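ActII protein (Streptomyces coelicolor, PDB 2OPT) is a TetR-family transcriptional repressor that probably binds regulatory DNA through a helix-turn-helix and binds actinorhodin and one of its biosynthetic precursors. Local coordinates at residues Asp9-Thr14 and Asp51-Leu56; Leu16-Leu19 and Asp25-Ser28. All blocks are in the same frame, centred on the assembly; numbering follows the deposited sequence.

Contact 1 (Asp9-Thr14 and Asp51-Leu56); sequences DRIVVT and DELLDL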
# COMPACT_ATOMS: atom_id res chain seq x y z
N ASP A 9 29.06 0.34 -9.44
CA ASP A 9 28.90 0.38 -7.98
C ASP A 9 29.20 1.74 -7.39
O ASP A 9 28.53 2.15 -6.44
CB ASP A 9 29.76 -0.68 -7.26
CG ASP A 9 29.44 -0.76 -5.71
OD1 ASP A 9 28.23 -0.92 -5.31
OD2 ASP A 9 30.43 -0.65 -4.91
N ARG A 10 30.24 2.43 -7.89
CA ARG A 10 30.68 3.69 -7.23
C ARG A 10 29.58 4.70 -7.54
O ARG A 10 29.22 5.56 -6.75
CB ARG A 10 32.01 4.17 -7.83
CG ARG A 10 32.35 5.64 -7.56
CD ARG A 10 32.39 5.97 -6.07
NE ARG A 10 33.41 5.16 -5.38
CZ ARG A 10 33.36 4.83 -4.09
NH1 ARG A 10 34.35 4.11 -3.54
NH2 ARG A 10 32.31 5.22 -3.36
N ILE A 11 29.08 4.61 -8.73
CA ILE A 11 28.01 5.50 -9.12
C ILE A 11 26.76 5.34 -8.24
O ILE A 11 26.15 6.32 -7.82
CB ILE A 11 27.59 5.24 -10.60
CG1 ILE A 11 28.73 5.60 -11.62
CG2 ILE A 11 26.25 6.03 -10.97
CD1 ILE A 11 28.39 5.05 -13.15
N VAL A 12 26.32 4.10 -8.06
CA VAL A 12 25.11 3.82 -7.27
C VAL A 12 25.27 4.18 -5.82
O VAL A 12 24.34 4.68 -5.20
CB VAL A 12 24.62 2.34 -7.54
CG1 VAL A 12 23.38 2.01 -6.72
CG2 VAL A 12 24.26 2.25 -8.99
N VAL A 13 26.45 3.92 -5.26
CA VAL A 13 26.67 4.22 -3.90
C VAL A 13 26.57 5.74 -3.70
O VAL A 13 25.99 6.18 -2.74
CB VAL A 13 28.10 3.74 -3.50
CG1 VAL A 13 28.59 4.41 -2.14
CG2 VAL A 13 28.15 2.23 -3.39
N THR A 14 27.18 6.52 -4.61
CA THR A 14 27.13 7.98 -4.58
C THR A 14 25.70 8.45 -4.66
O THR A 14 25.29 9.31 -3.92
CB THR A 14 27.96 8.53 -5.77
OG1 THR A 14 29.32 8.10 -5.60
CG2 THR A 14 27.92 10.06 -5.85
N ASP A 51 15.45 6.86 -14.45
CA ASP A 51 14.66 5.71 -14.04
C ASP A 51 15.46 4.43 -13.88
O ASP A 51 15.19 3.64 -12.99
CB ASP A 51 13.51 5.52 -15.03
CG ASP A 51 12.47 6.63 -14.89
OD1 ASP A 51 12.38 7.23 -13.76
OD2 ASP A 51 11.71 6.88 -15.86
N GLU A 52 16.43 4.20 -14.72
CA GLU A 52 17.25 3.00 -14.63
C GLU A 52 18.15 3.11 -13.43
O GLU A 52 18.44 2.13 -12.77
CB GLU A 52 18.08 2.90 -15.88
CG GLU A 52 17.07 2.64 -17.07
CD GLU A 52 17.61 2.85 -18.50
OE1 GLU A 52 18.51 3.68 -18.71
OE2 GLU A 52 17.06 2.21 -19.44
N LEU A 53 18.61 4.31 -13.18
CA LEU A 53 19.48 4.57 -12.00
C LEU A 53 18.74 4.19 -10.73
O LEU A 53 19.28 3.53 -9.84
CB LEU A 53 19.86 6.04 -12.02
CG LEU A 53 20.78 6.54 -10.88
CD1 LEU A 53 19.91 6.81 -9.73
CD2 LEU A 53 21.93 5.56 -10.54
N LEU A 54 17.52 4.68 -10.59
CA LEU A 54 16.70 4.38 -9.43
C LEU A 54 16.45 2.87 -9.27
O LEU A 54 16.40 2.38 -8.16
CB LEU A 54 15.37 5.17 -9.51
CG LEU A 54 15.52 6.68 -9.29
CD1 LEU A 54 14.16 7.33 -9.41
CD2 LEU A 54 16.19 7.00 -7.93
N ASP A 55 16.29 2.13 -10.37
CA ASP A 55 16.14 0.65 -10.31
C ASP A 55 17.38 0.12 -9.61
O ASP A 55 17.33 -0.85 -8.83
CB ASP A 55 16.10 0.03 -11.72
CG ASP A 55 14.77 0.27 -12.47
OD1 ASP A 55 13.74 0.48 -11.82
OD2 ASP A 55 14.73 0.13 -13.73
N LEU A 56 18.54 0.72 -9.91
CA LEU A 56 19.80 0.22 -9.36
C LEU A 56 19.99 0.54 -7.87
O LEU A 56 20.60 -0.24 -7.12
CB LEU A 56 20.98 0.76 -10.18
CG LEU A 56 21.16 0.27 -11.63
CD1 LEU A 56 22.31 1.04 -12.27
CD2 LEU A 56 21.43 -1.20 -11.70
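V12, on the first helix of the TetR-type helix-turn-helix domain, lies against L53 and L56 of helix 50-61, which follows the helix-turn-helix in the chain. The two helices run almost perpendicular: the short segments cross at -88°, with their axes 10.1 Å apart at closest approach, so the meeting is brief and rests on a few aliphatic side chains. It is apolar throughout, and no hydrogen bond joins the segments. V12 uses both its methyls. CG1, placed anti to the backbone N (chi1 179°), comes up to the backbone of L56, with its carbonyl O at 3.6 Å. The other methyl, CG2, rests against the inner end of the L56 side chain, 3.8 Å from CB, and also meets L56 CD1 and, more loosely, L53 CD2. With an alanine here both methyls go, which would probably open a gap beside L56 CB and L53 CD2. I11 adds a looser touch, its CG2 standing 4.4 Å from L53 CD2; the same side chain also touches L43, H46 and V47 of helix 40-47. Polar bonds stay within each helix or lead outward, as in the salt bridge from D55 to R103. On helix 8-22, R10 O accepts from T14 N and, from the opposite face of its carbonyl plane, from T14 OG1 at 2.8 Å.

Contact 2 (Leu16-Leu19 and Asp25-Ser28); sequences LGIL and DALS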
# COMPACT_ATOMS: atom_id res chain seq x y z
N LEU A 16 22.90 6.80 -3.82
CA LEU A 16 22.24 6.48 -2.60
C LEU A 16 22.61 7.49 -1.50
O LEU A 16 21.80 7.85 -0.67
CB LEU A 16 22.66 5.07 -2.17
CG LEU A 16 22.03 4.60 -0.84
CD1 LEU A 16 20.48 4.58 -0.94
CD2 LEU A 16 22.60 3.22 -0.46
N GLY A 17 23.84 7.98 -1.54
CA GLY A 17 24.31 8.94 -0.52
C GLY A 17 23.53 10.25 -0.69
O GLY A 17 23.10 10.89 0.29
N ILE A 18 23.30 10.65 -1.93
CA ILE A 18 22.56 11.89 -2.21
C ILE A 18 21.14 11.73 -1.69
O ILE A 18 20.65 12.57 -0.95
CB ILE A 18 22.59 12.26 -3.74
CG1 ILE A 18 24.02 12.67 -4.14
CG2 ILE A 18 21.58 13.39 -4.06
CD1 ILE A 18 24.32 12.46 -5.65
N LEU A 19 20.48 10.67 -2.12
CA LEU A 19 19.15 10.26 -1.66
C LEU A 19 19.04 10.28 -0.13
O LEU A 19 18.11 10.83 0.44
CB LEU A 19 18.88 8.85 -2.13
CG LEU A 19 17.74 8.42 -3.05
CD1 LEU A 19 17.32 6.97 -2.74
CD2 LEU A 19 16.54 9.31 -2.88
N ASP A 25 14.19 14.14 -4.74
CA ASP A 25 14.07 15.18 -5.77
C ASP A 25 15.44 15.79 -6.09
O ASP A 25 15.71 16.17 -7.23
CB ASP A 25 13.02 16.23 -5.43
CG ASP A 25 11.59 15.67 -5.46
OD1 ASP A 25 11.29 14.66 -6.12
OD2 ASP A 25 10.72 16.27 -4.80
N ALA A 26 16.33 15.79 -5.10
CA ALA A 26 17.71 16.24 -5.21
C ALA A 26 18.55 15.34 -6.08
O ALA A 26 19.63 15.74 -6.53
CB ALA A 26 18.33 16.32 -3.83
N LEU A 27 18.07 14.11 -6.33
CA LEU A 27 18.84 13.14 -7.10
C LEU A 27 18.49 13.23 -8.58
O LEU A 27 17.59 12.53 -9.04
CB LEU A 27 18.64 11.72 -6.57
CG LEU A 27 19.41 10.60 -7.31
CD1 LEU A 27 20.88 10.84 -7.29
CD2 LEU A 27 19.07 9.24 -6.68
N SER A 28 19.20 14.10 -9.32
CA SER A 28 19.06 14.24 -10.76
C SER A 28 20.33 13.68 -11.35
O SER A 28 21.34 13.57 -10.66
CB SER A 28 18.92 15.72 -11.15
OG SER A 28 20.10 16.41 -10.80
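L27 holds its CG anti to the backbone N (chi1 180°), which sends its two methyls to helix 8-22, CD1 to I18 and CD2 to L19; I18 answers with CG2 anti to its own backbone N and CG1 anti to its carbonyl carbon (chi1 -69°), so that both branches face the incoming chain. This is where the TetR-type DNA-binding domain turns back on itself: residues 25-28 connect helix 8-22 to helix 29-36, the first helix of the predicted helix-turn-helix, and fold over the helix they have just left. The packing is apolar. I18 and L27 cross at about a right angle, and the end methyls meet, CD1 to CD1, at 4.1 Å. I18 CG2 lies against the backbone of residues 26 and 27, 3.9 Å from A26 O and 4.1 Å from L27 CA, with A26 CB a little farther off. On its other methyl L27 takes L19: CD2 sits 4.0 Å from L19 CG, at the branch point of that leucine. I18 and L27, which together with L19 are buried, also reach other helices: I18 touches R31, L32 and E35 of helix 29-36, and L27 touches L54 of helix 50-61. The backbone of L27 is held as well, its carbonyl O accepting a hydrogen bond from R50 NE. One residue on, the direction changes: S28 turns its CB away from helix 8-22 and occupies the N-cap of helix 29-36, where its OG is hydrogen-bonded to R31 N.

Both contacts are buried and apolar, and both use helix 8-22, contact 1 near its start and contact 2 farther along. Contact 1 is a crossing of two helices far apart in sequence; contact 2 is short-range, a helix against the turn that follows it, and its two segments both lie between those of contact 1 in the chain. Although its segments are shorter, contact 2 buries more surface, 200 Å² against 153 Å². Around contact 1 a polar link is the D55-R103 salt bridge; around contact 2 the links are backbone-directed, R50 on L27 O and the S28 N-cap. The two interiors join at L27, whose CD2 lies 3.9 Å from L54 CD2 and 4.0 Å from L53 CD1.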